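Local structure of sensor histidine kinase (Pseudomonas syringae pv. tomato, 3CIT) at residues K69-T77 with R91-V99; D80-L89 with L100-S111. The protein is the GAF domain of a putative two-component sensor histidine kinase, which probably dimerises and relays signals by phosphotransfer. All blocks are in the same frame, centred on the assembly; numbering follows the deposited sequence. Where two conformers were deposited one is given.

Contact 1 (K69-T77 with R91-V99); sequences KERLSTLET and RPGTHLPCV. With GOL (glycerol), chain F.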
loop_
_atom_site.group_PDB
_atom_site.type_symbol
_atom_site.label_atom_id
_atom_site.label_comp_id
_atom_site.label_asym_id
_atom_site.label_seq_id
_atom_site.Cartn_x
_atom_site.Cartn_y
_atom_site.Cartn_z
ATOM N N LYS A 69 -17.907 3.029 25.427
ATOM C CA LYS A 69 -17.393 1.693 25.648
ATOM C C LYS A 69 -18.457 0.640 25.311
ATOM O O LYS A 69 -18.115 -0.451 24.850
ATOM C CB LYS A 69 -16.894 1.546 27.090
ATOM C CG LYS A 69 -15.652 2.393 27.387
ATOM C CD LYS A 69 -15.239 2.341 28.868
ATOM C CE LYS A 69 -13.872 2.998 29.096
ATOM N NZ LYS A 69 -13.501 4.015 28.036
ATOM N N GLU A 70 -19.724 0.996 25.505
ATOM C CA GLU A 70 -20.866 0.136 25.195
ATOM C C GLU A 70 -20.838 -0.255 23.715
ATOM O O GLU A 70 -20.852 -1.444 23.376
ATOM C CB GLU A 70 -22.184 0.842 25.613
ATOM C CG GLU A 70 -23.479 0.354 24.938
ATOM C CD GLU A 70 -24.782 0.736 25.641
ATOM O OE1 GLU A 70 -24.793 1.661 26.520
ATOM O OE2 GLU A 70 -25.806 0.097 25.318
ATOM N N ARG A 71 -20.771 0.727 22.819
ATOM C CA ARG A 71 -20.775 0.423 21.391
ATOM C C ARG A 71 -19.458 -0.219 20.989
ATOM O O ARG A 71 -19.440 -1.172 20.179
ATOM C CB ARG A 71 -21.108 1.659 20.517
ATOM C CG ARG A 71 -22.550 2.155 20.724
ATOM C CD ARG A 71 -23.059 3.070 19.580
ATOM N NE ARG A 71 -24.507 3.303 19.809
ATOM C CZ ARG A 71 -25.446 3.348 18.862
ATOM N NH1 ARG A 71 -25.138 3.180 17.592
ATOM N NH2 ARG A 71 -26.720 3.565 19.211
ATOM N N LEU A 72 -18.356 0.235 21.581
ATOM C CA LEU A 72 -17.048 -0.367 21.263
ATOM C C LEU A 72 -17.041 -1.883 21.551
ATOM O O LEU A 72 -16.426 -2.631 20.784
ATOM C CB LEU A 72 -15.923 0.317 22.048
ATOM C CG LEU A 72 -15.552 1.725 21.548
ATOM C CD1 LEU A 72 -14.548 2.340 22.513
ATOM C CD2 LEU A 72 -15.057 1.658 20.122
ATOM N N SER A 73 -17.766 -2.315 22.590
ATOM C CA SER A 73 -17.792 -3.740 23.000
ATOM C C SER A 73 -18.346 -4.654 21.911
ATOM O O SER A 73 -18.100 -5.870 21.921
ATOM C CB SER A 73 -18.565 -3.938 24.294
ATOM O OG SER A 73 -19.945 -3.841 24.104
ATOM N N THR A 74 -19.134 -4.084 21.006
ATOM C CA THR A 74 -19.788 -4.845 19.942
ATOM C C THR A 74 -18.839 -5.246 18.828
ATOM O O THR A 74 -19.164 -6.101 18.026
ATOM C CB THR A 74 -20.972 -4.068 19.318
ATOM O OG1 THR A 74 -20.504 -2.915 18.601
ATOM C CG2 THR A 74 -21.997 -3.689 20.429
ATOM N N LEU A 75 -17.681 -4.625 18.764
ATOM C CA LEU A 75 -16.681 -4.975 17.761
ATOM C C LEU A 75 -15.926 -6.250 18.135
ATOM O O LEU A 75 -15.522 -6.456 19.288
ATOM C CB LEU A 75 -15.689 -3.851 17.609
ATOM C CG LEU A 75 -16.219 -2.505 17.140
ATOM C CD1 LEU A 75 -15.076 -1.515 17.190
ATOM C CD2 LEU A 75 -16.818 -2.613 15.740
ATOM N N GLU A 76 -15.745 -7.101 17.128
ATOM C CA GLU A 76 -14.852 -8.247 17.238
ATOM C C GLU A 76 -13.440 -7.768 17.500
ATOM O O GLU A 76 -13.043 -6.700 17.049
ATOM C CB GLU A 76 -14.884 -9.057 15.944
ATOM C CG GLU A 76 -16.180 -9.850 15.800
ATOM C CD GLU A 76 -16.280 -10.978 16.821
ATOM O OE1 GLU A 76 -15.438 -11.919 16.738
ATOM O OE2 GLU A 76 -17.190 -10.927 17.702
ATOM N N THR A 77 -12.685 -8.535 18.269
ATOM C CA THR A 77 -11.328 -8.145 18.585
ATOM C C THR A 77 -10.410 -9.327 18.282
ATOM O O THR A 77 -9.879 -9.960 19.188
ATOM C CB THR A 77 -11.218 -7.698 20.048
ATOM O OG1 THR A 77 -11.609 -8.765 20.915
ATOM C CG2 THR A 77 -12.116 -6.481 20.305
ATOM N N ARG A 91 -21.197 -2.701 8.117
ATOM C CA ARG A 91 -21.832 -3.644 9.007
ATOM C C ARG A 91 -23.274 -3.139 9.225
ATOM O O ARG A 91 -23.618 -2.579 10.258
ATOM C CB ARG A 91 -21.035 -3.730 10.297
ATOM C CG ARG A 91 -19.561 -4.117 10.124
ATOM C CD ARG A 91 -18.766 -4.185 11.463
ATOM N NE ARG A 91 -19.369 -5.059 12.471
ATOM C CZ ARG A 91 -20.049 -4.655 13.555
ATOM N NH1 ARG A 91 -20.545 -5.560 14.407
ATOM N NH2 ARG A 91 -20.229 -3.374 13.828
ATOM N N PRO A 92 -24.110 -3.284 8.202
ATOM C CA PRO A 92 -25.431 -2.658 8.237
ATOM C C PRO A 92 -26.301 -3.089 9.423
ATOM O O PRO A 92 -26.309 -4.247 9.798
ATOM C CB PRO A 92 -26.070 -3.122 6.924
ATOM C CG PRO A 92 -25.001 -3.498 6.090
ATOM C CD PRO A 92 -23.901 -4.007 6.944
ATOM N N GLY A 93 -26.985 -2.125 10.031
ATOM C CA GLY A 93 -27.936 -2.410 11.089
ATOM C C GLY A 93 -27.341 -2.563 12.482
ATOM O O GLY A 93 -28.105 -2.769 13.446
ATOM N N THR A 94 -26.006 -2.476 12.588
ATOM C CA THR A 94 -25.289 -2.690 13.845
ATOM C C THR A 94 -25.085 -1.372 14.546
ATOM O O THR A 94 -25.432 -0.296 14.023
ATOM C CB THR A 94 -23.910 -3.370 13.613
ATOM O OG1 THR A 94 -23.087 -2.482 12.874
ATOM C CG2 THR A 94 -24.040 -4.775 12.881
ATOM N N HIS A 95 -24.522 -1.434 15.746
ATOM C CA HIS A 95 -24.251 -0.233 16.528
ATOM C C HIS A 95 -23.171 0.665 15.889
ATOM O O HIS A 95 -23.132 1.863 16.140
ATOM C CB HIS A 95 -23.834 -0.630 17.941
ATOM C CG HIS A 95 -24.981 -1.029 18.817
ATOM N ND1 HIS A 95 -25.475 -2.315 18.851
ATOM C CD2 HIS A 95 -25.757 -0.305 19.648
ATOM C CE1 HIS A 95 -26.487 -2.369 19.701
ATOM N NE2 HIS A 95 -26.689 -1.161 20.190
ATOM N N LEU A 96 -22.293 0.053 15.112
ATOM C CA LEU A 96 -21.150 0.700 14.447
ATOM C C LEU A 96 -21.091 0.231 13.011
ATOM O O LEU A 96 -20.317 -0.673 12.631
ATOM C CB LEU A 96 -19.822 0.399 15.172
ATOM C CG LEU A 96 -19.706 0.962 16.594
ATOM C CD1 LEU A 96 -18.475 0.438 17.337
ATOM C CD2 LEU A 96 -19.704 2.515 16.591
ATOM N N PRO A 97 -21.983 0.782 12.194
ATOM C CA PRO A 97 -22.115 0.287 10.825
ATOM C C PRO A 97 -20.959 0.532 9.840
ATOM O O PRO A 97 -21.018 0.027 8.734
ATOM C CB PRO A 97 -23.398 0.944 10.318
ATOM C CG PRO A 97 -23.688 2.051 11.228
ATOM C CD PRO A 97 -23.007 1.787 12.540
ATOM N N CYS A 98 -19.977 1.326 10.226
ATOM C CA CYS A 98 -18.811 1.625 9.394
ATOM C C CYS A 98 -17.587 1.472 10.294
ATOM O O CYS A 98 -17.543 2.052 11.386
ATOM C CB CYS A 98 -18.916 3.085 8.844
ATOM S SG CYS A 98 -20.151 3.156 7.616
ATOM N N VAL A 99 -16.586 0.745 9.801
ATOM C CA VAL A 99 -15.335 0.513 10.504
ATOM C C VAL A 99 -14.163 0.591 9.526
ATOM O O VAL A 99 -14.229 0.054 8.424
ATOM C CB VAL A 99 -15.348 -0.859 11.187
ATOM C CG1 VAL A 99 -13.965 -1.175 11.865
ATOM C CG2 VAL A 99 -16.497 -0.910 12.201
HETATM C C1 GOL F . -27.062 1.214 22.357
HETATM O O1 GOL F . -28.179 0.675 21.647
HETATM C C2 GOL F . -27.270 2.670 22.789
HETATM O O2 GOL F . -27.867 3.462 21.770
HETATM C C3 GOL F . -25.981 3.280 23.353
HETATM O O3 GOL F . -24.988 3.691 22.415
HETATM O O HOH W 1 -26.162 2.572 14.791
HETATM O O HOH W 2 -21.575 -2.951 16.179
#

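Contact 2 (D80-L89 with L100-S111); sequences DPLAIGPQWL and LLLPLRGADEGS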
loop_
_atom_site.group_PDB
_atom_site.type_symbol
_atom_site.label_atom_id
_atom_site.label_comp_id
_atom_site.label_asym_id
_atom_site.label_seq_id
_atom_site.Cartn_x
_atom_site.Cartn_y
_atom_site.Cartn_z
ATOM N N ASP A 80 -4.930 -10.037 13.851
ATOM C CA ASP A 80 -4.915 -9.980 12.389
ATOM C C ASP A 80 -3.431 -9.724 11.973
ATOM O O ASP A 80 -3.121 -8.672 11.438
ATOM C CB ASP A 80 -5.844 -8.804 11.989
ATOM C CG ASP A 80 -6.298 -8.808 10.499
ATOM O OD1 ASP A 80 -6.000 -9.766 9.769
ATOM O OD2 ASP A 80 -7.016 -7.800 10.117
ATOM N N PRO A 81 -2.517 -10.677 12.279
ATOM C CA PRO A 81 -1.075 -10.507 12.059
ATOM C C PRO A 81 -0.657 -10.438 10.576
ATOM O O PRO A 81 0.395 -9.870 10.234
ATOM C CB PRO A 81 -0.453 -11.722 12.749
ATOM C CG PRO A 81 -1.543 -12.718 12.848
ATOM C CD PRO A 81 -2.825 -11.957 12.936
ATOM N N LEU A 82 -1.514 -10.953 9.705
ATOM C CA LEU A 82 -1.196 -10.991 8.284
ATOM C C LEU A 82 -1.525 -9.731 7.519
ATOM O O LEU A 82 -1.015 -9.541 6.412
ATOM C CB LEU A 82 -1.936 -12.160 7.633
ATOM C CG LEU A 82 -1.473 -13.542 8.034
ATOM C CD1 LEU A 82 -2.426 -14.522 7.374
ATOM C CD2 LEU A 82 -0.062 -13.765 7.587
ATOM N N ALA A 83 -2.348 -8.868 8.106
ATOM C CA ALA A 83 -2.917 -7.739 7.400
ATOM C C ALA A 83 -1.872 -6.770 6.856
ATOM O O ALA A 83 -0.943 -6.358 7.560
ATOM C CB ALA A 83 -3.888 -6.981 8.281
ATOM N N ILE A 84 -2.043 -6.424 5.581
ATOM C CA ILE A 84 -1.227 -5.418 4.924
ATOM C C ILE A 84 -2.221 -4.313 4.503
ATOM O O ILE A 84 -3.116 -4.515 3.684
ATOM C CB ILE A 84 -0.512 -6.019 3.689
ATOM C CG1 ILE A 84 0.392 -7.210 4.137
ATOM C CG2 ILE A 84 0.258 -4.960 2.933
ATOM C CD1 ILE A 84 1.322 -7.762 3.104
ATOM N N GLY A 85 -2.069 -3.134 5.017
ATOM C CA GLY A 85 -2.912 -2.070 4.539
ATOM C C GLY A 85 -4.309 -2.125 5.127
ATOM O O GLY A 85 -4.684 -3.050 5.864
ATOM N N PRO A 86 -5.072 -1.109 4.818
ATOM C CA PRO A 86 -6.326 -0.882 5.486
ATOM C C PRO A 86 -7.447 -1.786 5.002
ATOM O O PRO A 86 -7.281 -2.536 4.043
ATOM C CB PRO A 86 -6.627 0.562 5.180
ATOM C CG PRO A 86 -5.833 0.973 4.086
ATOM C CD PRO A 86 -4.764 -0.054 3.830
ATOM N N GLN A 87 -8.566 -1.690 5.693
ATOM C CA GLN A 87 -9.798 -2.367 5.303
ATOM C C GLN A 87 -10.964 -1.473 5.747
ATOM O O GLN A 87 -11.024 -1.031 6.916
ATOM C CB GLN A 87 -9.907 -3.743 5.962
ATOM C CG GLN A 87 -11.151 -4.564 5.478
ATOM C CD GLN A 87 -11.224 -5.988 5.983
ATOM O OE1 GLN A 87 -11.918 -6.852 5.397
ATOM N NE2 GLN A 87 -10.531 -6.253 7.053
ATOM N N TRP A 88 -11.892 -1.239 4.838
ATOM C CA TRP A 88 -13.149 -0.546 5.152
ATOM C C TRP A 88 -14.256 -1.559 5.249
ATOM O O TRP A 88 -14.438 -2.351 4.326
ATOM C CB TRP A 88 -13.484 0.426 4.042
ATOM C CG TRP A 88 -14.740 1.205 4.255
ATOM C CD1 TRP A 88 -15.929 1.064 3.571
ATOM C CD2 TRP A 88 -14.954 2.247 5.221
ATOM N NE1 TRP A 88 -16.869 1.952 4.073
ATOM C CE2 TRP A 88 -16.301 2.695 5.070
ATOM C CE3 TRP A 88 -14.153 2.851 6.183
ATOM C CZ2 TRP A 88 -16.833 3.715 5.846
ATOM C CZ3 TRP A 88 -14.720 3.854 6.987
ATOM C CH2 TRP A 88 -16.030 4.279 6.784
ATOM N N LEU A 89 -15.018 -1.526 6.330
ATOM C CA LEU A 89 -16.080 -2.479 6.546
ATOM C C LEU A 89 -17.429 -1.788 6.710
ATOM O O LEU A 89 -17.521 -0.786 7.410
ATOM C CB LEU A 89 -15.853 -3.254 7.844
ATOM C CG LEU A 89 -14.566 -4.050 8.014
ATOM C CD1 LEU A 89 -14.500 -4.595 9.477
ATOM C CD2 LEU A 89 -14.627 -5.178 7.030
ATOM N N LEU A 100 -13.100 1.247 9.964
ATOM C CA LEU A 100 -11.829 1.334 9.231
ATOM C C LEU A 100 -10.737 0.693 10.092
ATOM O O LEU A 100 -10.545 1.071 11.267
ATOM C CB LEU A 100 -11.516 2.798 8.921
ATOM C CG LEU A 100 -10.208 3.124 8.210
ATOM C CD1 LEU A 100 -10.101 2.479 6.789
ATOM C CD2 LEU A 100 -9.878 4.663 8.184
ATOM N N LEU A 101 -10.038 -0.283 9.519
ATOM C CA LEU A 101 -8.926 -0.963 10.181
ATOM C C LEU A 101 -7.616 -0.468 9.586
ATOM O O LEU A 101 -7.488 -0.425 8.356
ATOM C CB LEU A 101 -9.062 -2.472 9.957
ATOM C CG LEU A 101 -10.374 -3.124 10.429
ATOM C CD1 LEU A 101 -10.278 -4.628 10.194
ATOM C CD2 LEU A 101 -10.611 -2.828 11.867
ATOM N N LEU A 102 -6.664 -0.104 10.449
ATOM C CA LEU A 102 -5.321 0.332 10.061
ATOM C C LEU A 102 -4.301 -0.496 10.868
ATOM O O LEU A 102 -4.109 -0.272 12.055
ATOM C CB LEU A 102 -5.127 1.828 10.326
ATOM C CG LEU A 102 -6.276 2.714 9.800
ATOM C CD1 LEU A 102 -6.390 4.053 10.476
ATOM C CD2 LEU A 102 -6.127 2.829 8.251
ATOM N N PRO A 103 -3.643 -1.448 10.220
ATOM C CA PRO A 103 -2.698 -2.282 10.904
ATOM C C PRO A 103 -1.497 -1.532 11.442
ATOM O O PRO A 103 -1.043 -0.535 10.849
ATOM C CB PRO A 103 -2.223 -3.265 9.819
ATOM C CG PRO A 103 -3.207 -3.208 8.766
ATOM C CD PRO A 103 -3.788 -1.838 8.800
ATOM N N LEU A 104 -0.989 -2.034 12.555
ATOM C CA LEU A 104 0.284 -1.613 13.113
ATOM C C LEU A 104 1.348 -2.652 12.788
ATOM O O LEU A 104 1.237 -3.808 13.149
ATOM C CB LEU A 104 0.189 -1.448 14.637
ATOM C CG LEU A 104 -0.359 -0.131 15.191
ATOM C CD1 LEU A 104 -1.812 0.040 14.895
ATOM C CD2 LEU A 104 -0.070 -0.047 16.719
ATOM N N ARG A 105 2.391 -2.213 12.095
ATOM C CA ARG A 105 3.497 -3.077 11.741
ATOM C C ARG A 105 4.788 -2.318 11.952
ATOM O O ARG A 105 4.937 -1.194 11.453
ATOM C CB ARG A 105 3.358 -3.523 10.296
ATOM C CG ARG A 105 4.410 -4.533 9.889
ATOM C CD ARG A 105 4.201 -5.021 8.461
ATOM N NE ARG A 105 2.925 -5.723 8.277
ATOM C CZ ARG A 105 2.774 -7.050 8.371
ATOM N NH1 ARG A 105 3.805 -7.825 8.637
ATOM N NH2 ARG A 105 1.588 -7.615 8.177
ATOM N N GLY A 106 5.702 -2.916 12.719
ATOM C CA GLY A 106 7.020 -2.348 12.926
ATOM C C GLY A 106 8.054 -3.121 12.141
ATOM O O GLY A 106 7.826 -3.564 10.994
ATOM N N ALA A 107 9.215 -3.275 12.775
ATOM C CA ALA A 107 10.343 -3.954 12.199
ATOM C C ALA A 107 10.189 -5.476 12.349
ATOM O O ALA A 107 10.664 -6.218 11.511
ATOM C CB ALA A 107 11.644 -3.460 12.880
ATOM N N ASP A 108 9.507 -5.922 13.402
ATOM C CA ASP A 108 9.331 -7.346 13.659
ATOM C C ASP A 108 8.378 -7.940 12.617
ATOM O O ASP A 108 7.638 -7.218 11.934
ATOM C CB ASP A 108 8.809 -7.548 15.080
ATOM C CG ASP A 108 9.023 -8.979 15.623
ATOM O OD1 ASP A 108 9.675 -9.824 14.967
ATOM O OD2 ASP A 108 8.535 -9.217 16.741
ATOM N N GLU A 109 8.420 -9.255 12.453
ATOM C CA GLU A 109 7.528 -9.895 11.492
ATOM C C GLU A 109 6.108 -9.862 12.015
ATOM O O GLU A 109 5.855 -10.117 13.197
ATOM C CB GLU A 109 7.947 -11.336 11.167
ATOM C CG GLU A 109 8.381 -11.510 9.715
ATOM C CD GLU A 109 7.215 -11.559 8.742
ATOM O OE1 GLU A 109 7.011 -12.653 8.168
ATOM O OE2 GLU A 109 6.499 -10.529 8.548
ATOM N N GLY A 110 5.195 -9.542 11.111
ATOM C CA GLY A 110 3.783 -9.551 11.391
ATOM C C GLY A 110 3.254 -8.225 11.910
ATOM O O GLY A 110 3.995 -7.444 12.542
ATOM N N SER A 111 1.972 -7.986 11.674
ATOM C CA SER A 111 1.282 -6.875 12.343
ATOM C C SER A 111 1.043 -7.297 13.788
ATOM O O SER A 111 0.605 -8.435 14.020
ATOM C CB SER A 111 -0.041 -6.591 11.643
ATOM O OG SER A 111 -0.814 -5.631 12.363
HETATM O O HOH W 3 -3.580 -5.955 11.849
HETATM O O HOH W 4 3.115 -10.756 8.385
HETATM O O HOH W 5 0.743 -4.260 8.085
#

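Contact 1 (K69-T77 with R91-V99)
In this GAF domain the short helix 69-72 and the turn after it pack against the loop that closes the hairpin of strands 87-90 and 98-105, and Arg-71 and His-95 meet at the outer end of the junction. The Arg-71 chain runs extended from CG to NE and donates from NH1 to His-95 O, in the carbonyl plane and on a lone pair, at 2.8 Å. His-95 CD2 sits 3.7 Å above the centre of the guanidinium, whose plane stands 79° from the ring, so the imidazole presents its edge to that flat face. A glycerol, probably from the crystallisation liquor, joins the two: Arg-71 NE and NH2 bond to its O3 and O2, and His-95 NE2 bonds to its O1. Further in, Leu-96 CD1 lies 3.7 Å from Leu-75 CG, the two side chains crossing at about a right angle, and Leu-75 CD2 continues to Val-99 CG2. Val-116 and Ala-118 of strand 111-119 back this apolar layer. The Arg-91 chain bends at chi3 (54°), turning its guanidinium back to its own loop, where NH2 donates to Leu-96 O. Water 2 then ties the segments together, donating to Thr-74 OG1 at 2.6 Å and accepting from Arg-91 NH2 at 2.7 Å.

Contact 2 (D80-L89 with L100-S111)
Arg-105 reaches across to the type I turn Asp-80 to Ala-83, where its NH2 donates to Ala-83 O at 2.9 Å along a nearly straight path (166° at the hydrogen). The acceptor lies in the guanidinium plane, although the donor stands well above the plane of the carbonyl. Water 5 bridges Arg-105 NE to the same oxygen, a second link that helps fix the rotation of the guanidinium. Beside it, Ser-111 N donates to Pro-81 O at 2.8 Å, on a lone pair, and this nitrogen lies over one face of the guanidinium, toward its rim. Farther along, Gln-87 and Leu-101 exchange two backbone bonds, N to O in each direction. Their side chains run alongside each other, pointing the same way, with Gln-87 NE2 3.5 Å from Leu-101 CD1. Pro-103 CG packs on Ala-83 CB at 3.9 Å. Trp-88 holds CG anti to the backbone nitrogen (chi1 -179°), and the indole edge at CE3 meets Leu-100 CB at 3.8 Å. Pro-86 CB rests on Leu-102 CD2, with helix 128-156 beyond, while side chains of a second subunit hydrogen-bond to the backbone of Ile-84 and Pro-86. Gln-87/Leu-101 and Trp-88/Leu-100 are successive hydrogen-bonded and non-hydrogen-bonded pairs of an antiparallel beta hairpin, at the 87-90 edge of the GAF sheet.

In the fold
The two contacts illustrate how a hairpin can serve different neighbours at its two ends. Their centres lie about 19 Å apart, and their segments alternate along the chain: 69-77, 80-89, 91-99, then 100-111. Both use strand 98-105, which lies between strands 87-90 and 111-119 in the five-stranded antiparallel sheet. Contact 1 joins helix 69-72 to the closing loop of the hairpin, whereas contact 2 pairs its strands and continues to the opposite end. They meet where Val-99 O probably accepts a hydrogen bond from Leu-89 N. No other chain of the assembly touches the segments of contact 1, but contact 2 lies against two further subunits, so this part of the hairpin takes part in packing the four-chain assembly.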